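PDB 3I4J: aminotransferase, class III from Deinococcus radiodurans, which probably acts as a pyridoxal-phosphate-dependent transaminase of class III, moving amino groups between substrates. Local coordinates for residues V40-G44 against P405-I409; A192-P198 against I226-E232. The protein carries 1 engineered substitution. All coordinates share one frame; numbering follows the deposited sequence.

Contact 1: residues V40-G44 against P405-I409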
ATOM      1  N   VAL C  40       0.224   7.398 -13.667  1.00 22.08           N
ATOM      2  CA  VAL C  40       0.984   7.548 -12.431  1.00 20.75           C
ATOM      3  C   VAL C  40       2.158   8.528 -12.552  1.00 21.87           C
ATOM      4  O   VAL C  40       2.317   9.419 -11.718  1.00 20.11           O
ATOM      5  CB  VAL C  40       1.573   6.180 -11.975  1.00 20.67           C
ATOM      6  CG1 VAL C  40       2.553   6.381 -10.820  1.00 19.95           C
ATOM      7  CG2 VAL C  40       0.460   5.239 -11.558  1.00 19.38           C
ATOM      8  N   ALA C  41       2.974   8.360 -13.593  1.00 21.69           N
ATOM      9  CA  ALA C  41       4.170   9.192 -13.784  1.00 21.25           C
ATOM     10  C   ALA C  41       3.898  10.589 -14.333  1.00 21.96           C
ATOM     11  O   ALA C  41       4.359  10.949 -15.420  1.00 20.02           O
ATOM     12  CB  ALA C  41       5.165   8.460 -14.687  1.00 23.31           C
ATOM     13  N   ASN C  42       3.186  11.384 -13.546  1.00 20.49           N
ATOM     14  CA  ASN C  42       2.805  12.737 -13.937  1.00 23.25           C
ATOM     15  C   ASN C  42       3.912  13.734 -14.268  1.00 23.10           C
ATOM     16  O   ASN C  42       3.703  14.624 -15.089  1.00 22.83           O
ATOM     17  CB  ASN C  42       1.896  13.338 -12.864  1.00 22.36           C
ATOM     18  CG  ASN C  42       0.534  12.666 -12.808  1.00 24.86           C
ATOM     19  OD1 ASN C  42       0.299  11.648 -13.463  1.00 22.28           O
ATOM     20  ND2 ASN C  42      -0.368  13.229 -12.009  1.00 25.13           N
ATOM     21  N   ILE C  43       5.080  13.615 -13.638  1.00 22.32           N
ATOM     22  CA  ILE C  43       6.141  14.573 -13.935  1.00 21.60           C
ATOM     23  C   ILE C  43       7.285  14.003 -14.763  1.00 21.93           C
ATOM     24  O   ILE C  43       8.339  14.628 -14.908  1.00 21.63           O
ATOM     25  CB  ILE C  43       6.689  15.222 -12.640  1.00 21.85           C
ATOM     26  CG1 ILE C  43       7.477  14.205 -11.808  1.00 23.05           C
ATOM     27  CG2 ILE C  43       5.533  15.771 -11.824  1.00 22.46           C
ATOM     28  CD1 ILE C  43       8.189  14.835 -10.610  1.00 21.78           C
ATOM     29  N   GLY C  44       7.067  12.821 -15.328  1.00 20.72           N
ATOM     30  CA  GLY C  44       8.092  12.206 -16.148  1.00 22.22           C
ATOM     31  C   GLY C  44       9.034  11.326 -15.354  1.00 23.06           C
ATOM     32  O   GLY C  44       9.031  11.347 -14.122  1.00 22.62           O
ATOM     33  N   PRO C 405      -0.241  10.976 -21.110  1.00 22.22           N
ATOM     34  CA  PRO C 405       1.211  11.026 -20.946  1.00 21.87           C
ATOM     35  C   PRO C 405       1.582  11.972 -19.804  1.00 21.49           C
ATOM     36  O   PRO C 405       0.718  12.655 -19.246  1.00 21.34           O
ATOM     37  CB  PRO C 405       1.685  11.536 -22.305  1.00 22.87           C
ATOM     38  CG  PRO C 405       0.578  12.487 -22.690  1.00 22.87           C
ATOM     39  CD  PRO C 405      -0.665  11.703 -22.324  1.00 22.12           C
ATOM     40  N   PRO C 406       2.869  12.015 -19.430  1.00 21.72           N
ATOM     41  CA  PRO C 406       3.318  12.895 -18.347  1.00 21.18           C
ATOM     42  C   PRO C 406       2.970  14.353 -18.633  1.00 22.15           C
ATOM     43  O   PRO C 406       3.042  14.804 -19.779  1.00 23.90           O
ATOM     44  CB  PRO C 406       4.824  12.658 -18.317  1.00 21.68           C
ATOM     45  CG  PRO C 406       4.936  11.218 -18.722  1.00 21.22           C
ATOM     46  CD  PRO C 406       3.960  11.128 -19.875  1.00 21.60           C
ATOM     47  N   LEU C 407       2.596  15.083 -17.586  1.00 23.29           N
ATOM     48  CA  LEU C 407       2.227  16.488 -17.705  1.00 23.51           C
ATOM     49  C   LEU C 407       3.374  17.341 -18.240  1.00 25.03           C
ATOM     50  O   LEU C 407       3.167  18.470 -18.688  1.00 24.86           O
ATOM     51  CB  LEU C 407       1.772  17.013 -16.339  1.00 25.41           C
ATOM     52  CG  LEU C 407       0.320  16.734 -15.933  1.00 28.35           C
ATOM     53  CD1 LEU C 407      -0.088  15.337 -16.340  1.00 27.36           C
ATOM     54  CD2 LEU C 407       0.146  16.957 -14.434  1.00 25.10           C
ATOM     55  N   SER C 408       4.577  16.782 -18.187  1.00 24.20           N
ATOM     56  CA  SER C 408       5.787  17.452 -18.659  1.00 24.60           C
ATOM     57  C   SER C 408       6.105  17.167 -20.131  1.00 25.05           C
ATOM     58  O   SER C 408       7.131  17.612 -20.648  1.00 24.87           O
ATOM     59  CB  SER C 408       6.963  17.012 -17.786  1.00 25.14           C
ATOM     60  OG  SER C 408       6.944  15.601 -17.627  1.00 26.30           O
ATOM     61  N   ILE C 409       5.234  16.427 -20.808  1.00 25.10           N
ATOM     62  CA  ILE C 409       5.455  16.092 -22.215  1.00 25.07           C
ATOM     63  C   ILE C 409       5.540  17.366 -23.058  1.00 24.93           C
ATOM     64  O   ILE C 409       4.835  18.337 -22.787  1.00 25.68           O
ATOM     65  CB  ILE C 409       4.322  15.186 -22.746  1.00 24.64           C
ATOM     66  CG1 ILE C 409       4.650  14.702 -24.157  1.00 23.74           C
ATOM     67  CG2 ILE C 409       2.992  15.938 -22.720  1.00 24.92           C
ATOM     68  CD1 ILE C 409       3.726  13.601 -24.640  1.00 25.27           C
TER
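Ser-408 turns its hydroxyl back between its own backbone N and carbonyl carbon (chi1 47°), which carries OG to within 3.2 Å of Ile-43 O. Leu-407 does otherwise: its CG stands opposite the carbonyl carbon (chi1 -83°), and the isobutyl group passes alongside Asn-42, with Leu-407 CD2 4.3 Å from Asn-42 CB. These two side chains flank the hydrogen bond that ties the loops together, Leu-407 N to Asn-42 O at 2.8 Å. The bond is bent, with an N-H...O angle of 136°, and the donor is tilted out of the carbonyl plane. Leu-407 CB presses on the same oxygen, 3.3 Å from Asn-42 O. Each loop makes a type I beta turn here. Ala-41 to Gly-44 is closed by Gly-44 N to Ala-41 O at 3.3 Å, and Pro-406 to Ile-409 by Ile-409 N to Pro-406 O at 2.9 Å; Ala-41 is also the centre of an inverse gamma turn. The first turn lies between helices 36-39 and 48-60, the second ahead of helix 411-428, so the contact joins an early loop of the chain to one just before its last helix. CB and CG of Pro-406 lie against the first turn, CG 3.4 Å from Ala-41 O and CB 3.7 Å from Gly-44 N. Gly-44 has backbone angles that call for glycine, and a beta carbon there would also crowd Ser-408 OG. The amide of Asn-42 is turned to Arg-239, whose NH1 binds OD1 while its NH2 binds Pro-405 O; one guanidinium thus holds both loops. Helix 318-339 covers the apolar side, where Ile-43 and Leu-407 both lie against Leu-318.

Contact 2: residues A192-P198 against I226-E232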
ATOM      1  N   ALA C 192     -25.271   8.305   3.609  1.00 20.56           N
ATOM      2  CA  ALA C 192     -24.102   8.898   4.231  1.00 20.18           C
ATOM      3  C   ALA C 192     -23.285   9.748   3.268  1.00 20.69           C
ATOM      4  O   ALA C 192     -22.757  10.791   3.645  1.00 20.73           O
ATOM      5  CB  ALA C 192     -23.215   7.798   4.827  1.00 19.06           C
ATOM      6  N   ALA C 193     -23.178   9.317   2.016  1.00 20.16           N
ATOM      7  CA  ALA C 193     -22.362  10.068   1.070  1.00 18.47           C
ATOM      8  C   ALA C 193     -22.632   9.759  -0.390  1.00 16.63           C
ATOM      9  O   ALA C 193     -23.395   8.856  -0.727  1.00 18.40           O
ATOM     10  CB  ALA C 193     -20.872   9.807   1.367  1.00 20.70           C
ATOM     11  N   PHE C 194     -21.992  10.551  -1.242  1.00 18.27           N
ATOM     12  CA  PHE C 194     -22.036  10.381  -2.687  1.00 17.28           C
ATOM     13  C   PHE C 194     -20.586  10.507  -3.107  1.00 19.47           C
ATOM     14  O   PHE C 194     -19.938  11.524  -2.827  1.00 19.20           O
ATOM     15  CB  PHE C 194     -22.850  11.475  -3.384  1.00 17.93           C
ATOM     16  CG  PHE C 194     -22.670  11.489  -4.883  1.00 19.49           C
ATOM     17  CD1 PHE C 194     -22.982  10.366  -5.648  1.00 21.28           C
ATOM     18  CD2 PHE C 194     -22.149  12.609  -5.524  1.00 20.36           C
ATOM     19  CE1 PHE C 194     -22.775  10.356  -7.031  1.00 20.14           C
ATOM     20  CE2 PHE C 194     -21.940  12.608  -6.906  1.00 20.78           C
ATOM     21  CZ  PHE C 194     -22.253  11.478  -7.658  1.00 22.35           C
ATOM     22  N   MET C 195     -20.069   9.471  -3.761  1.00 17.68           N
ATOM     23  CA  MET C 195     -18.688   9.476  -4.215  1.00 18.29           C
ATOM     24  C   MET C 195     -18.637   9.332  -5.733  1.00 17.89           C
ATOM     25  O   MET C 195     -19.343   8.503  -6.313  1.00 19.32           O
ATOM     26  CB  MET C 195     -17.903   8.328  -3.544  1.00 18.23           C
ATOM     27  CG  MET C 195     -16.414   8.276  -3.915  1.00 19.95           C
ATOM     28  SD  MET C 195     -15.436   7.098  -2.899  1.00 17.59           S
ATOM     29  CE  MET C 195     -16.237   5.568  -3.284  1.00 23.36           C
ATOM     30  N   ALA C 196     -17.805  10.148  -6.375  1.00 18.23           N
ATOM     31  CA  ALA C 196     -17.661  10.093  -7.823  1.00 18.34           C
ATOM     32  C   ALA C 196     -16.320  10.626  -8.307  1.00 19.23           C
ATOM     33  O   ALA C 196     -15.695  11.459  -7.649  1.00 17.60           O
ATOM     34  CB  ALA C 196     -18.790  10.884  -8.494  1.00 20.33           C
ATOM     35  N   GLU C 197     -15.877  10.122  -9.458  1.00 19.89           N
ATOM     36  CA  GLU C 197     -14.646  10.597 -10.085  1.00 21.06           C
ATOM     37  C   GLU C 197     -15.150  11.795 -10.887  1.00 18.72           C
ATOM     38  O   GLU C 197     -16.074  11.647 -11.680  1.00 18.15           O
ATOM     39  CB  GLU C 197     -14.099   9.584 -11.092  1.00 24.28           C
ATOM     40  CG  GLU C 197     -13.685   8.234 -10.549  1.00 28.73           C
ATOM     41  CD  GLU C 197     -13.359   7.260 -11.671  1.00 31.02           C
ATOM     42  OE1 GLU C 197     -14.298   6.671 -12.250  1.00 34.86           O
ATOM     43  OE2 GLU C 197     -12.166   7.102 -11.987  1.00 34.19           O
ATOM     44  N   PRO C 198     -14.558  12.984 -10.702  1.00 18.85           N
ATOM     45  CA  PRO C 198     -15.045  14.134 -11.477  1.00 19.43           C
ATOM     46  C   PRO C 198     -15.026  13.815 -12.974  1.00 20.89           C
ATOM     47  O   PRO C 198     -15.980  14.098 -13.706  1.00 20.02           O
ATOM     48  CB  PRO C 198     -14.069  15.243 -11.093  1.00 20.62           C
ATOM     49  CG  PRO C 198     -13.729  14.900  -9.665  1.00 19.33           C
ATOM     50  CD  PRO C 198     -13.515  13.390  -9.747  1.00 20.04           C
ATOM     51  N   ILE C 226     -25.477  15.135   3.061  1.00 21.17           N
ATOM     52  CA  ILE C 226     -24.584  13.999   2.823  1.00 19.86           C
ATOM     53  C   ILE C 226     -23.173  14.460   2.459  1.00 20.63           C
ATOM     54  O   ILE C 226     -22.972  15.575   1.980  1.00 18.99           O
ATOM     55  CB  ILE C 226     -25.123  13.061   1.708  1.00 19.80           C
ATOM     56  CG1 ILE C 226     -25.148  13.788   0.357  1.00 19.39           C
ATOM     57  CG2 ILE C 226     -26.511  12.548   2.104  1.00 20.17           C
ATOM     58  CD1 ILE C 226     -25.493  12.891  -0.831  1.00 21.56           C
ATOM     59  N   ILE C 227     -22.195  13.596   2.708  1.00 19.29           N
ATOM     60  CA  ILE C 227     -20.799  13.902   2.421  1.00 20.14           C
ATOM     61  C   ILE C 227     -20.495  13.709   0.937  1.00 19.54           C
ATOM     62  O   ILE C 227     -20.776  12.652   0.375  1.00 20.32           O
ATOM     63  CB  ILE C 227     -19.854  12.981   3.242  1.00 19.70           C
ATOM     64  CG1 ILE C 227     -20.007  13.269   4.742  1.00 20.63           C
ATOM     65  CG2 ILE C 227     -18.409  13.181   2.806  1.00 19.19           C
ATOM     66  CD1 ILE C 227     -19.532  14.644   5.157  1.00 23.10           C
ATOM     67  N   PHE C 228     -19.928  14.733   0.308  1.00 18.90           N
ATOM     68  CA  PHE C 228     -19.569  14.660  -1.102  1.00 19.22           C
ATOM     69  C   PHE C 228     -18.088  14.283  -1.184  1.00 18.28           C
ATOM     70  O   PHE C 228     -17.203  15.028  -0.740  1.00 17.68           O
ATOM     71  CB  PHE C 228     -19.847  16.011  -1.778  1.00 17.68           C
ATOM     72  CG  PHE C 228     -19.442  16.082  -3.230  1.00 19.46           C
ATOM     73  CD1 PHE C 228     -19.335  14.933  -4.015  1.00 18.81           C
ATOM     74  CD2 PHE C 228     -19.211  17.319  -3.825  1.00 18.48           C
ATOM     75  CE1 PHE C 228     -19.005  15.025  -5.370  1.00 21.18           C
ATOM     76  CE2 PHE C 228     -18.883  17.421  -5.174  1.00 19.84           C
ATOM     77  CZ  PHE C 228     -18.780  16.270  -5.950  1.00 20.82           C
ATOM     78  N   ILE C 229     -17.827  13.093  -1.718  1.00 18.11           N
ATOM     79  CA  ILE C 229     -16.461  12.599  -1.846  1.00 16.77           C
ATOM     80  C   ILE C 229     -16.040  12.648  -3.306  1.00 15.79           C
ATOM     81  O   ILE C 229     -16.706  12.075  -4.160  1.00 15.75           O
ATOM     82  CB  ILE C 229     -16.346  11.130  -1.365  1.00 18.30           C
ATOM     83  CG1 ILE C 229     -16.846  11.005   0.079  1.00 20.76           C
ATOM     84  CG2 ILE C 229     -14.895  10.668  -1.456  1.00 20.40           C
ATOM     85  CD1 ILE C 229     -16.996   9.562   0.560  1.00 21.42           C
ATOM     86  N   ALA C 230     -14.944  13.345  -3.592  1.00 15.69           N
ATOM     87  CA  ALA C 230     -14.438  13.423  -4.953  1.00 16.36           C
ATOM     88  C   ALA C 230     -13.269  12.451  -5.074  1.00 18.10           C
ATOM     89  O   ALA C 230     -12.253  12.606  -4.393  1.00 18.27           O
ATOM     90  CB  ALA C 230     -13.971  14.832  -5.276  1.00 18.00           C
ATOM     91  N   ASP C 231     -13.433  11.443  -5.924  1.00 17.44           N
ATOM     92  CA  ASP C 231     -12.383  10.455  -6.146  1.00 18.26           C
ATOM     93  C   ASP C 231     -11.479  11.019  -7.232  1.00 17.18           C
ATOM     94  O   ASP C 231     -11.779  10.916  -8.427  1.00 18.42           O
ATOM     95  CB  ASP C 231     -12.989   9.121  -6.598  1.00 19.71           C
ATOM     96  CG  ASP C 231     -11.933   8.051  -6.831  1.00 22.17           C
ATOM     97  OD1 ASP C 231     -10.742   8.400  -6.910  1.00 23.20           O
ATOM     98  OD2 ASP C 231     -12.295   6.863  -6.952  1.00 23.56           O
ATOM     99  N   GLU C 232     -10.382  11.639  -6.803  1.00 18.42           N
ATOM    100  CA  GLU C 232      -9.424  12.252  -7.716  1.00 17.38           C
ATOM    101  C   GLU C 232      -8.146  11.428  -7.820  1.00 19.33           C
ATOM    102  O   GLU C 232      -7.100  11.948  -8.207  1.00 17.82           O
ATOM    103  CB  GLU C 232      -9.077  13.665  -7.237  1.00 20.08           C
ATOM    104  CG  GLU C 232     -10.274  14.611  -7.181  1.00 20.46           C
ATOM    105  CD  GLU C 232     -10.295  15.626  -8.314  1.00 20.13           C
ATOM    106  OE1 GLU C 232      -9.481  15.510  -9.257  1.00 21.09           O
ATOM    107  OE2 GLU C 232     -11.140  16.548  -8.261  1.00 20.63           O
TER
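Phe-194 O is approached by three groups of the neighbouring strand. Ile-229 N gives it a nearly straight hydrogen bond of 2.9 Å (174° at the hydrogen), Phe-228 CA adds a CA-H...O contact at 3.6 Å, and the Phe-228 ring offers its edge, with CD1 3.7 Å from Phe-194 O. This is a beta-alpha-beta crossover: strands 191-196 and 227-231 run parallel and adjacent in the central mixed sheet, and helix 213-224 links them. On the face toward that helix, both phenylalanines set CG opposite the backbone N (chi1 168° and 177°), and the two side chains run side by side, Phe-194 CD2 3.9 Å from Phe-228 CD1. The other face carries Ala-193, Met-195, Ile-227 and Ile-229; Met-195 CG rests 3.8 Å from Ile-229 CG2, and Ala-109 of helix 98-115 covers Ala-193. At the C-terminal ends, Asp-231 N reaches Ala-196 O (2.8 Å) from above the carbonyl plane. Asp-231, whose OD1 accepts Val-233 N, is consistent with the aspartate facing the cofactor's pyridine nitrogen in class III relatives. Beyond it the pairing gives way to Pro-198, whose CD sits 3.3 Å from Asp-231 O and whose ring crosses the Glu-232 side chain at about a right angle. An alanine here loses CG and CD, which would probably open a gap beside Asp-231 O and the Glu-232 carboxylate. That carboxylate is fixed by Ser-235 OG and Ala-245 N on OE1 and by Leu-246 N on OE2, the oxygen 3.4 Å from Pro-198 CG.

In the fold
Contact 2 is nested within the chain loop that contact 1 closes. Their centres are 26 Å apart on opposite sides of the chain's centre, yet their nearest atoms come to about 8 Å without touching. Seven residues past Glu-232 the chain reaches Arg-239, the residue that bridges contact 1. Both contacts probably border the cofactor pocket: Asp-231 of contact 2 would supply the aspartate for the pyridine nitrogen, and Val-40 of contact 1 packs on Lys-261, consistent with the lysine that carries pyridoxal phosphate in class III relatives. Val-40, at the edge of segment 40-44, also packs on Thr-295 of the second subunit, so that end of the segment comes up to the other chain.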